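Local structure of putative nitrate transport protein (Thermoplasma volcanium, 3MST) at residues S27-V30 with S31-L34; T63-P66 with K67-L70; A101-N104 with A105-L108; G121-C124 with I125-N129. The protein is of unconfirmed function but may take part in the uptake of nitrate or a related solute, perhaps by binding it. All coordinates share one frame; numbering follows the deposited sequence. Where two conformers were deposited one is given.

Interaction 1: residues S27-V30 with S31-L34; sequences SGPV and SFPL. Unlike the reference sequence in segment 27-30: Ser-27 (reference Ala).
The ring of Phe-32 lies flat over the backbone of Pro-29. Pro-29 CA sits 3.4 Å from the ring centroid and only 5° off the ring normal, a CH-pi contact squarely over the face. The pyrrolidine continues along the same side of the ring, its CB 3.8 Å from Phe-32 CE2, so proline and phenylalanine run side by side and point the same way. What lays the ring there is the first torsion of Phe-32: CG stands opposite its own carbonyl carbon (chi1 -65°), which swings the ring back along the chain.

Next to the ring, Gly-28 O takes the backbone N-H of Ser-31, N to O 2.9 Å. Ser-31 OG lies 2.8 Å from Gly-28 O and also within hydrogen-bonding reach of Pro-25 O; its one proton can serve either. One residue on, Phe-32 N reaches Pro-29 O at 3.0 Å in a nearly straight bond of 167°. These i to i+3 bonds wind the chain through a 3-10 turn as it leaves strand 22-24 and enters helix 32-36.

Further out, Tyr-175 OH of helix 169-184 binds Val-30 O. Val-30 and Leu-34 pack on Leu-59 of strand 57-61, seating the turn against the sheet. An acetate ion, probably from the crystallisation liquor, lies beside the Pro-29 side chain. Pro-29 and Pro-33 have no N-H to give, but the carbonyl of Pro-29 is still used twice, by Phe-32 N and by His-214 NE2.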
ATOM      1  N   SER A  27       3.870   8.661   3.162  1.00 12.24           N
ATOM      2  CA  SER A  27       4.955   7.707   3.061  1.00 14.16           C
ATOM      3  C   SER A  27       4.536   6.338   2.522  1.00 13.50           C
ATOM      4  O   SER A  27       5.380   5.468   2.294  1.00 14.96           O
ATOM      5  CB  SER A  27       5.635   7.519   4.375  1.00 16.18           C
ATOM      6  OG  SER A  27       4.765   6.996   5.330  1.00 20.58           O
ATOM      7  N   GLY A  28       3.233   6.137   2.308  1.00 11.22           N
ATOM      8  CA  GLY A  28       2.736   4.890   1.767  1.00 12.06           C
ATOM      9  C   GLY A  28       2.623   5.011   0.270  1.00  9.93           C
ATOM     10  O   GLY A  28       2.038   5.993  -0.204  1.00  9.76           O
ATOM     11  N   PRO A  29       3.092   4.009  -0.497  1.00  9.34           N
ATOM     12  CA  PRO A  29       2.975   4.070  -1.971  1.00  8.67           C
ATOM     13  C   PRO A  29       1.558   4.229  -2.497  1.00  8.82           C
ATOM     14  O   PRO A  29       1.364   4.715  -3.620  1.00  9.45           O
ATOM     15  CB  PRO A  29       3.613   2.768  -2.433  1.00  9.86           C
ATOM     16  CG  PRO A  29       4.640   2.485  -1.333  1.00 11.19           C
ATOM     17  CD  PRO A  29       3.939   2.868  -0.066  1.00 10.47           C
ATOM     18  N   VAL A  30       0.546   3.873  -1.704  1.00  9.58           N
ATOM     19  CA  VAL A  30      -0.832   4.102  -2.151  1.00  9.60           C
ATOM     20  C   VAL A  30      -1.093   5.573  -2.464  1.00  9.26           C
ATOM     21  O   VAL A  30      -1.919   5.881  -3.296  1.00  9.16           O
ATOM     22  CB  VAL A  30      -1.882   3.582  -1.128  1.00 10.68           C
ATOM     23  CG1 VAL A  30      -1.905   4.464   0.152  1.00 12.33           C
ATOM     24  CG2 VAL A  30      -3.278   3.520  -1.756  1.00 11.89           C
ATOM     25  N   SER A  31      -0.383   6.494  -1.792  1.00  9.03           N
ATOM     26  CA  SER A  31      -0.561   7.921  -2.037  1.00  9.39           C
ATOM     27  C   SER A  31       0.096   8.464  -3.288  1.00  8.66           C
ATOM     28  O   SER A  31      -0.253   9.568  -3.716  1.00 10.10           O
ATOM     29  CB  SER A  31      -0.029   8.725  -0.855  1.00  9.92           C
ATOM     30  OG  SER A  31       1.382   8.699  -0.768  1.00 10.29           O
ATOM     31  N   PHE A  32       1.062   7.739  -3.846  1.00  9.19           N
ATOM     32  CA  PHE A  32       1.977   8.362  -4.785  1.00  8.94           C
ATOM     33  C   PHE A  32       1.273   8.893  -6.032  1.00  9.63           C
ATOM     34  O   PHE A  32       1.646   9.985  -6.491  1.00  9.38           O
ATOM     35  CB  PHE A  32       3.115   7.434  -5.147  1.00  9.86           C
ATOM     36  CG  PHE A  32       4.051   7.086  -3.979  1.00  8.59           C
ATOM     37  CD1 PHE A  32       3.949   7.687  -2.733  1.00  9.67           C
ATOM     38  CD2 PHE A  32       5.008   6.131  -4.213  1.00 10.02           C
ATOM     39  CE1 PHE A  32       4.858   7.307  -1.710  1.00 10.13           C
ATOM     40  CE2 PHE A  32       5.906   5.732  -3.233  1.00 10.02           C
ATOM     41  CZ  PHE A  32       5.814   6.314  -1.976  1.00  9.80           C
ATOM     42  N   PRO A  33       0.280   8.194  -6.607  1.00  8.68           N
ATOM     43  CA  PRO A  33      -0.380   8.736  -7.789  1.00  9.58           C
ATOM     44  C   PRO A  33      -1.054  10.071  -7.528  1.00  9.84           C
ATOM     45  O   PRO A  33      -1.132  10.899  -8.481  1.00 12.20           O
ATOM     46  CB  PRO A  33      -1.385   7.638  -8.174  1.00  9.96           C
ATOM     47  CG  PRO A  33      -0.678   6.366  -7.705  1.00  9.86           C
ATOM     48  CD  PRO A  33      -0.150   6.818  -6.348  1.00  8.41           C
ATOM     49  N   LEU A  34      -1.537  10.339  -6.319  1.00  9.06           N
ATOM     50  CA  LEU A  34      -2.159  11.645  -6.025  1.00  9.17           C
ATOM     51  C   LEU A  34      -1.102  12.681  -5.653  1.00 10.32           C
ATOM     52  O   LEU A  34      -1.261  13.869  -6.000  1.00 11.71           O
ATOM     53  CB  LEU A  34      -3.246  11.523  -4.964  1.00  9.90           C
ATOM     54  CG  LEU A  34      -4.412  10.624  -5.450  1.00 10.37           C
ATOM     55  CD1 LEU A  34      -5.484  10.490  -4.322  1.00 12.46           C
ATOM     56  CD2 LEU A  34      -5.048  11.104  -6.766  1.00 12.15           C
TER

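Interaction 2: residues T63-P66 with K67-L70; sequences TNMP and KYGL
Lys-67 stretches back over the preceding turn to Asn-64, its NZ hydrogen-bonded to Asn-64 OD1 at 3.2 Å. The lysine is extended from CG to the amine, all three outer torsions close to 180°, and its chi1 of -61° starts the chain off beside its own backbone N, heading for the asparagine. The amine comes in from above the amide plane, 64° out of it. At the other end of the same amide, ND2 is held by Asp-60 OD2, which fixes which way round the group sits.

The two also meet through the backbone, Lys-67 N to Asn-64 O at 3.1 Å; next to it Tyr-68 N bonds Met-65 O at 3.1 Å. Such i to i+3 bonds mark the tight turns of this connection between strands 57-61 and 71-77, neighbours of strand 160-164 in the six-stranded mixed sheet.

The Tyr-68 ring turns back along the chain, bringing CE2 to 3.3 Å from Asn-64 O. Lys-67 CB lies over one ring face, while the phenol OH reaches Asp-60 OD2, the carboxylate oxygen that also holds Asn-64 ND2. Met-65, a selenomethionine, curls back to put its CE 4.1 Å from Tyr-68 CD2. A water bridges the end of the turn, donating to Met-65 O at 2.8 Å and accepting from Leu-70 N, just past Gly-69 with its positive phi.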
ATOM      1  N   THR A  63      -5.544  -3.203   5.536  1.00 10.27           N
ATOM      2  CA  THR A  63      -5.406  -3.602   6.905  1.00 10.84           C
ATOM      3  C   THR A  63      -5.664  -2.473   7.880  1.00 11.04           C
ATOM      4  O   THR A  63      -5.893  -2.727   9.087  1.00 13.97           O
ATOM      5  CB  THR A  63      -4.032  -4.238   7.166  1.00 11.94           C
ATOM      6  OG1 THR A  63      -3.005  -3.377   6.696  1.00 12.60           O
ATOM      7  CG2 THR A  63      -3.874  -5.604   6.454  1.00 13.20           C
ATOM      8  N   ASN A  64      -5.613  -1.202   7.417  1.00 10.93           N
ATOM      9  CA  ASN A  64      -5.984  -0.083   8.269  1.00 12.25           C
ATOM     10  C   ASN A  64      -7.414   0.354   8.136  1.00 10.92           C
ATOM     11  O   ASN A  64      -7.849   1.230   8.854  1.00 12.66           O
ATOM     12  CB  ASN A  64      -5.078   1.122   8.011  1.00 12.67           C
ATOM     13  CG  ASN A  64      -3.713   0.957   8.624  1.00 15.56           C
ATOM     14  OD1 ASN A  64      -3.508   0.130   9.524  1.00 15.92           O
ATOM     15  ND2 ASN A  64      -2.772   1.775   8.195  1.00 24.05           N
HETATM   16  N   MSE A  65      -8.168  -0.233   7.246  1.00 11.65           N
HETATM   17  CA  MSE A  65      -9.543   0.215   7.011  1.00 11.75           C
HETATM   18  C   MSE A  65     -10.436   0.179   8.258  1.00 13.13           C
HETATM   19  O   MSE A  65     -11.301   1.008   8.344  1.00 14.11           O
HETATM   20  CB  MSE A  65     -10.188  -0.548   5.860  1.00 13.58           C
HETATM   21  CG  MSE A  65      -9.610  -0.221   4.516  1.00 14.60           C
HETATM   22 SE   MSE A  65     -10.081   1.575   3.933  0.75 14.22          SE
HETATM   23  CE  MSE A  65      -8.295   2.097   3.958  1.00 18.35           C
ATOM     24  N   PRO A  66     -10.245  -0.767   9.198  1.00 12.27           N
ATOM     25  CA  PRO A  66     -11.130  -0.764  10.381  1.00 14.05           C
ATOM     26  C   PRO A  66     -11.014   0.507  11.224  1.00 14.87           C
ATOM     27  O   PRO A  66     -11.958   0.821  11.962  1.00 18.48           O
ATOM     28  CB  PRO A  66     -10.661  -2.012  11.162  1.00 16.30           C
ATOM     29  CG  PRO A  66     -10.190  -2.969  10.069  1.00 14.87           C
ATOM     30  CD  PRO A  66      -9.441  -2.006   9.152  1.00 12.87           C
ATOM     31  N   LYS A  67      -9.901   1.232  11.127  1.00 13.44           N
ATOM     32  CA  LYS A  67      -9.728   2.501  11.833  1.00 14.92           C
ATOM     33  C   LYS A  67     -10.674   3.603  11.375  1.00 14.52           C
ATOM     34  O   LYS A  67     -10.995   4.513  12.133  1.00 17.87           O
ATOM     35  CB  LYS A  67      -8.274   3.013  11.651  1.00 17.24           C
ATOM     36  CG  LYS A  67      -7.217   2.049  12.215  1.00 19.12           C
ATOM     37  CD  LYS A  67      -5.761   2.432  12.012  1.00 27.52           C
ATOM     38  CE  LYS A  67      -4.887   1.259  12.562  1.00 32.60           C
ATOM     39  NZ  LYS A  67      -3.418   1.392  12.429  1.00 34.31           N
ATOM     40  N   TYR A  68     -11.129   3.556  10.138  1.00 14.06           N
ATOM     41  CA  TYR A  68     -11.796   4.708   9.540  1.00 14.74           C
ATOM     42  C   TYR A  68     -13.319   4.571   9.515  1.00 16.39           C
ATOM     43  O   TYR A  68     -14.003   5.555   9.395  1.00 15.49           O
ATOM     44  CB  TYR A  68     -11.260   4.963   8.125  1.00 13.68           C
ATOM     45  CG  TYR A  68      -9.760   5.077   8.110  1.00 15.34           C
ATOM     46  CD1 TYR A  68      -9.115   6.084   8.797  1.00 17.97           C
ATOM     47  CD2 TYR A  68      -8.976   4.166   7.419  1.00 15.81           C
ATOM     48  CE1 TYR A  68      -7.750   6.164   8.815  1.00 19.48           C
ATOM     49  CE2 TYR A  68      -7.594   4.231   7.444  1.00 16.57           C
ATOM     50  CZ  TYR A  68      -6.998   5.240   8.116  1.00 16.32           C
ATOM     51  OH  TYR A  68      -5.626   5.335   8.130  1.00 18.73           O
ATOM     52  N   GLY A  69     -13.852   3.354   9.576  1.00 16.24           N
ATOM     53  CA  GLY A  69     -15.302   3.164   9.581  1.00 16.71           C
ATOM     54  C   GLY A  69     -16.010   3.572   8.307  1.00 17.26           C
ATOM     55  O   GLY A  69     -17.216   3.892   8.335  1.00 18.94           O
ATOM     56  N   LEU A  70     -15.271   3.588   7.203  1.00 14.92           N
ATOM     57  CA  LEU A  70     -15.809   3.963   5.910  1.00 13.83           C
ATOM     58  C   LEU A  70     -16.023   2.694   5.077  1.00 13.09           C
ATOM     59  O   LEU A  70     -15.704   1.594   5.534  1.00 15.92           O
ATOM     60  CB  LEU A  70     -14.894   4.994   5.221  1.00 14.09           C
ATOM     61  CG  LEU A  70     -14.772   6.364   5.903  1.00 15.39           C
ATOM     62  CD1 LEU A  70     -13.626   7.160   5.273  1.00 17.01           C
ATOM     63  CD2 LEU A  70     -16.107   7.118   5.808  1.00 17.30           C
TER
HETATM   64  O   HOH W   1     -12.873   2.262   6.422  1.00 17.99           O

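Interaction 3: residues A101-N104 with A105-L108; sequences ADFN and ARIL
Asp-102 OD2 is gripped twice: by Gly-98 N, just ahead of the helix, and by a water that donates to it at 2.7 Å. The same water accepts from Arg-106 NH1 at 2.9 Å and so joins the two charged groups, which are not in contact themselves: Asp-102 OD2 and Arg-106 NH1 stand 4.9 Å apart. The other carboxylate oxygen, OD1, accepts from Asn-118 ND2 at the end of strand 115-118.

On this outer flank Arg-106 folds back past Asp-102. Its CG and CD pass beside the carboxylate, with CD 3.8 Å from Asp-102 OD1, and a kink at chi3 (56°) turns the guanidinium toward Phe-103. NH1 also reaches the rim of the Phe-103 ring near its plane, 3.9 Å from CE1, with ring and guanidinium tilted 52° apart.

Helix 100-112 is the crossover of a beta-alpha-beta unit between the parallel strands 91-94 and 115-118. Ala-101 and Ala-105 rest their small side chains on strand 91-94, and Ile-107 packs on Met-150 of helix 146-152.

Along the backbone, Ala-105 N bonds Ala-101 O at 2.8 Å with an N-H...O angle of 158°. Three more i to i+4 bonds follow in step, from Arg-106 N, Ile-107 N and Leu-108 N to the carbonyls of Asp-102, Phe-103 and Asn-104. Asn-104 is held through OD1 by Tyr-230 OH, while ND2 bonds an unidentified ligand, probably from the crystallisation liquor.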
ATOM      1  N   ALA A 101       3.710  -4.791   6.067  1.00 10.27           N
ATOM      2  CA  ALA A 101       4.757  -5.805   5.911  1.00  9.03           C
ATOM      3  C   ALA A 101       4.513  -6.966   6.893  1.00 10.13           C
ATOM      4  O   ALA A 101       4.596  -8.136   6.510  1.00  9.80           O
ATOM      5  CB  ALA A 101       6.146  -5.190   6.146  1.00 10.61           C
ATOM      6  N   ASP A 102       4.311  -6.628   8.176  1.00 10.55           N
ATOM      7  CA  ASP A 102       3.996  -7.642   9.174  1.00  9.12           C
ATOM      8  C   ASP A 102       2.783  -8.477   8.805  1.00  9.35           C
ATOM      9  O   ASP A 102       2.828  -9.703   8.907  1.00  9.91           O
ATOM     10  CB  ASP A 102       3.750  -6.958  10.505  1.00 11.44           C
ATOM     11  CG  ASP A 102       3.331  -7.905  11.628  1.00 13.71           C
ATOM     12  OD1 ASP A 102       4.013  -8.940  11.793  1.00 14.31           O
ATOM     13  OD2 ASP A 102       2.313  -7.570  12.314  1.00 16.78           O
ATOM     14  N   PHE A 103       1.699  -7.836   8.380  1.00  9.84           N
ATOM     15  CA  PHE A 103       0.507  -8.583   8.083  1.00  9.51           C
ATOM     16  C   PHE A 103       0.777  -9.502   6.876  1.00  8.40           C
ATOM     17  O   PHE A 103       0.344 -10.671   6.857  1.00 10.02           O
ATOM     18  CB  PHE A 103      -0.679  -7.667   7.845  1.00 11.11           C
ATOM     19  CG  PHE A 103      -1.145  -6.998   9.085  1.00 11.85           C
ATOM     20  CD1 PHE A 103      -1.412  -7.737  10.247  1.00 12.28           C
ATOM     21  CD2 PHE A 103      -1.372  -5.631   9.113  1.00 12.15           C
ATOM     22  CE1 PHE A 103      -1.866  -7.083  11.424  1.00 14.53           C
ATOM     23  CE2 PHE A 103      -1.866  -4.990  10.257  1.00 12.66           C
ATOM     24  CZ  PHE A 103      -2.097  -5.705  11.405  1.00 14.76           C
ATOM     25  N   ASN A 104       1.464  -9.003   5.857  1.00  9.20           N
ATOM     26  CA  ASN A 104       1.842  -9.826   4.717  1.00  8.19           C
ATOM     27  C   ASN A 104       2.712 -11.014   5.138  1.00  8.72           C
ATOM     28  O   ASN A 104       2.564 -12.140   4.652  1.00  9.57           O
ATOM     29  CB  ASN A 104       2.535  -9.005   3.599  1.00  8.37           C
ATOM     30  CG  ASN A 104       1.577  -8.208   2.800  1.00  9.19           C
ATOM     31  OD1 ASN A 104       0.423  -8.604   2.643  1.00 10.25           O
ATOM     32  ND2 ASN A 104       2.078  -7.119   2.181  1.00  9.38           N
ATOM     33  N   ALA A 105       3.680 -10.747   6.016  1.00  9.18           N
ATOM     34  CA  ALA A 105       4.564 -11.817   6.503  1.00  9.15           C
ATOM     35  C   ALA A 105       3.769 -12.901   7.211  1.00  8.27           C
ATOM     36  O   ALA A 105       4.036 -14.089   7.064  1.00 10.30           O
ATOM     37  CB  ALA A 105       5.657 -11.273   7.436  1.00  9.86           C
ATOM     38  N   ARG A 106       2.817 -12.482   8.035  1.00  9.04           N
ATOM     39  CA  ARG A 106       1.948 -13.450   8.746  1.00 10.40           C
ATOM     40  C   ARG A 106       1.080 -14.257   7.808  1.00 11.20           C
ATOM     41  O   ARG A 106       0.871 -15.456   8.042  1.00 12.34           O
ATOM     42  CB  ARG A 106       1.090 -12.751   9.786  1.00 10.67           C
ATOM     43  CG  ARG A 106       1.914 -12.238  10.980  1.00 12.01           C
ATOM     44  CD  ARG A 106       1.101 -11.438  11.969  1.00 12.54           C
ATOM     45  NE  ARG A 106      -0.055 -12.252  12.433  1.00 19.16           N
ATOM     46  CZ  ARG A 106      -1.215 -11.805  12.947  1.00 24.60           C
ATOM     47  NH1 ARG A 106      -1.471 -10.515  13.149  1.00 24.83           N
ATOM     48  NH2 ARG A 106      -2.170 -12.689  13.250  1.00 24.39           N
ATOM     49  N   ILE A 107       0.616 -13.672   6.719  1.00 10.21           N
ATOM     50  CA  ILE A 107      -0.149 -14.427   5.722  1.00 11.23           C
ATOM     51  C   ILE A 107       0.757 -15.442   5.035  1.00 10.80           C
ATOM     52  O   ILE A 107       0.448 -16.629   4.938  1.00 10.73           O
ATOM     53  CB  ILE A 107      -0.794 -13.474   4.667  1.00 11.69           C
ATOM     54  CG1 ILE A 107      -1.885 -12.669   5.380  1.00 14.55           C
ATOM     55  CG2 ILE A 107      -1.224 -14.258   3.383  1.00 13.01           C
ATOM     56  CD1 ILE A 107      -2.409 -11.582   4.619  1.00 16.83           C
ATOM     57  N   LEU A 108       1.952 -15.000   4.649  1.00  9.68           N
ATOM     58  CA  LEU A 108       2.884 -15.823   3.941  1.00  9.32           C
ATOM     59  C   LEU A 108       3.405 -16.957   4.820  1.00  9.87           C
ATOM     60  O   LEU A 108       3.699 -18.083   4.315  1.00 11.47           O
ATOM     61  CB  LEU A 108       4.057 -14.997   3.434  1.00  9.73           C
ATOM     62  CG  LEU A 108       5.104 -15.730   2.598  1.00 10.22           C
ATOM     63  CD1 LEU A 108       4.562 -16.485   1.374  1.00 13.21           C
ATOM     64  CD2 LEU A 108       6.209 -14.741   2.155  1.00 14.45           C
TER
HETATM   65  O   HOH W   2       0.515  -8.589  13.975  1.00 22.70           O

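Interaction 4: residues G121-C124 with I125-N129; sequences GDTC and IKMAN. With EDO (1,2-ethanediol), chain L.
Helix 121-129 packs one side on the five-stranded mixed sheet, and this contact is its run of i to i+4 bonds with the side chains one turn apart. Met-127 N to Thr-123 O is the shortest of the four across the segments, 2.8 Å and 168° at the hydrogen. Ile-125 N, Lys-126 N and Ala-128 N likewise bond the carbonyls of Gly-121, Asp-122 and Cys-124.

Thr-123 and Met-127, a selenomethionine, lie side by side and point the same way, with the methyl Thr-123 CG2 4.0 Å from Met-127 CG in one conformer; Met-127 was modelled in two, so this contact is not the only possible one. The threonine torsion (chi1 -63°) sets that methyl opposite its own backbone N and beside its carbonyl carbon, facing along the helix, and puts OG1 on the N side. There OG1 is hydrogen-bonded to Asp-120 OD1, just before the helix. A water donates to Thr-123 OG1 at 2.9 Å and accepts from Lys-126 NZ at 3.1 Å, linking hydroxyl and amine without direct contact.

Cys-124 faces the sheet, against Ala-134 and Val-136 of strand 133-137 and Tyr-93 of strand 91-94. At the first turn Asp-122 N donates to O1 of an ethanediol molecule, 3.0 Å away, probably from the crystallisation liquor.

Cys-124 and Met-127 reach the strands and Ile-125 a loop, whereas the polar ends of Thr-123 and Lys-126 are joined through water. The ethanediol takes an N-H of the first turn, which lacks a carbonyl one turn earlier in the helix.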
ATOM      1  N   GLY A 121      14.859  -3.106   9.249  1.00 12.18           N
ATOM      2  CA  GLY A 121      15.322  -3.449   7.932  1.00 10.70           C
ATOM      3  C   GLY A 121      16.717  -4.054   7.911  1.00  9.25           C
ATOM      4  O   GLY A 121      16.995  -5.016   7.189  1.00 11.15           O
ATOM      5  N   ASP A 122      17.638  -3.455   8.690  1.00 11.40           N
ATOM      6  CA  ASP A 122      19.021  -3.951   8.689  1.00 11.97           C
ATOM      7  C   ASP A 122      19.052  -5.397   9.208  1.00 11.36           C
ATOM      8  O   ASP A 122      19.805  -6.217   8.705  1.00 12.15           O
ATOM      9  CB  ASP A 122      19.948  -3.081   9.539  1.00 12.65           C
ATOM     10  CG  ASP A 122      20.072  -1.666   9.010  1.00 14.51           C
ATOM     11  OD1 ASP A 122      20.002  -1.456   7.798  1.00 13.95           O
ATOM     12  OD2 ASP A 122      20.284  -0.730   9.817  1.00 16.26           O
ATOM     13  N   THR A 123      18.286  -5.669  10.255  1.00 11.61           N
ATOM     14  CA  THR A 123      18.232  -7.027  10.825  1.00 12.04           C
ATOM     15  C   THR A 123      17.641  -8.014   9.841  1.00 11.13           C
ATOM     16  O   THR A 123      18.127  -9.148   9.670  1.00 11.50           O
ATOM     17  CB  THR A 123      17.420  -7.045  12.101  1.00 13.62           C
ATOM     18  OG1 THR A 123      18.081  -6.225  13.055  1.00 18.24           O
ATOM     19  CG2 THR A 123      17.231  -8.499  12.639  1.00 15.89           C
ATOM     20  N   CYS A 124      16.614  -7.578   9.134  1.00  9.86           N
ATOM     21  CA  CYS A 124      16.016  -8.421   8.108  1.00 11.45           C
ATOM     22  C   CYS A 124      17.022  -8.826   7.035  1.00 10.35           C
ATOM     23  O   CYS A 124      17.120  -9.971   6.634  1.00 11.48           O
ATOM     24  CB  CYS A 124      14.848  -7.703   7.444  1.00 10.37           C
ATOM     25  SG  CYS A 124      13.344  -7.600   8.477  1.00 11.82           S
ATOM     26  N   ILE A 125      17.795  -7.851   6.554  1.00 10.39           N
ATOM     27  CA  ILE A 125      18.800  -8.153   5.572  1.00 10.69           C
ATOM     28  C   ILE A 125      19.836  -9.148   6.111  1.00 11.58           C
ATOM     29  O   ILE A 125      20.222 -10.093   5.434  1.00 11.96           O
ATOM     30  CB  ILE A 125      19.513  -6.830   5.048  1.00 11.41           C
ATOM     31  CG1 ILE A 125      18.510  -5.950   4.295  1.00 11.93           C
ATOM     32  CG2 ILE A 125      20.772  -7.161   4.200  1.00 14.04           C
ATOM     33  CD1 ILE A 125      19.033  -4.571   4.019  1.00 14.17           C
ATOM     34  N   LYS A 126      20.341  -8.870   7.288  1.00 12.02           N
ATOM     35  CA  LYS A 126      21.375  -9.727   7.881  1.00 12.03           C
ATOM     36  C   LYS A 126      20.877 -11.147   8.064  1.00 11.80           C
ATOM     37  O   LYS A 126      21.573 -12.105   7.709  1.00 13.34           O
ATOM     38  CB  LYS A 126      21.824  -9.135   9.217  1.00 12.27           C
ATOM     39  CG  LYS A 126      22.875 -10.018   9.890  1.00 15.03           C
ATOM     40  CD  LYS A 126      23.514  -9.346  11.073  1.00 18.53           C
ATOM     41  CE  LYS A 126      22.619  -9.260  12.260  1.00 18.83           C
ATOM     42  NZ  LYS A 126      23.340  -8.608  13.441  1.00 20.56           N
HETATM   43  N   MSE A 127      19.683 -11.295   8.637  0.80 10.54           N
HETATM   44  CA  MSE A 127      19.211 -12.645   8.906  0.80 10.88           C
HETATM   45  C   MSE A 127      18.842 -13.415   7.639  0.80 12.46           C
HETATM   46  O   MSE A 127      19.002 -14.649   7.590  0.80 11.74           O
HETATM   47  CB  MSE A 127      18.123 -12.658   9.955  0.80 10.03           C
HETATM   48  CG  MSE A 127      18.467 -12.001  11.287  0.80 10.34           C
HETATM   49 SE   MSE A 127      20.112 -12.746  12.121  0.60 11.37          SE
HETATM   50  CE  MSE A 127      19.378 -14.502  12.641  0.80 15.94           C
ATOM     51  N   ALA A 128      18.365 -12.722   6.602  1.00 12.41           N
ATOM     52  CA  ALA A 128      18.200 -13.361   5.316  1.00 12.92           C
ATOM     53  C   ALA A 128      19.533 -13.854   4.732  1.00 14.36           C
ATOM     54  O   ALA A 128      19.638 -14.966   4.225  1.00 17.44           O
ATOM     55  CB  ALA A 128      17.433 -12.473   4.358  1.00 13.60           C
ATOM     56  N   ASN A 129      20.576 -13.049   4.878  1.00 13.14           N
ATOM     57  CA  ASN A 129      21.885 -13.451   4.434  1.00 16.03           C
ATOM     58  C   ASN A 129      22.456 -14.610   5.237  1.00 16.52           C
ATOM     59  O   ASN A 129      23.266 -15.408   4.688  1.00 21.52           O
ATOM     60  CB  ASN A 129      22.802 -12.248   4.454  1.00 18.30           C
ATOM     61  CG  ASN A 129      22.533 -11.286   3.301  1.00 23.64           C
ATOM     62  OD1 ASN A 129      21.975 -11.675   2.257  1.00 27.30           O
ATOM     63  ND2 ASN A 129      22.950 -10.027   3.474  1.00 25.54           N
TER
HETATM   64  C1  EDO L 236      17.551  -0.170  11.123  1.00 32.84           C
HETATM   65  O1  EDO L 236      17.018  -0.792   9.934  1.00 19.52           O
HETATM   66  C2  EDO L 236      16.965   1.187  11.488  1.00 33.39           C
HETATM   67  O2  EDO L 236      15.523   1.180  11.505  1.00 36.77           O
HETATM   68  O   HOH W   3      20.920  -6.672  13.299  1.00 36.07           O

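How the interactions relate
Interactions 1 and 2 sit in turns beside the six-stranded sheet, one at the turn between strand 22-24 and helix 32-36, the other in the connection after strand 57-61. Interactions 3 and 4 lie on helices packed against the five-stranded sheet. Interactions 2 and 3 touch: Thr-63 CB packs 3.6 Å from Phe-103 CD2, so helix 100-112 meets the other sheet's loop. Interaction 3 is largely buried and interaction 2 lies at the surface, with 1 and 4 intermediate. The turns of 1 and 2 use i to i+3 bonds, the helices of 3 and 4 i to i+4. A proline-on-ring CH-pi contact marks 1, a lysine-amide bond 2, and waters join side chains in 3 and 4.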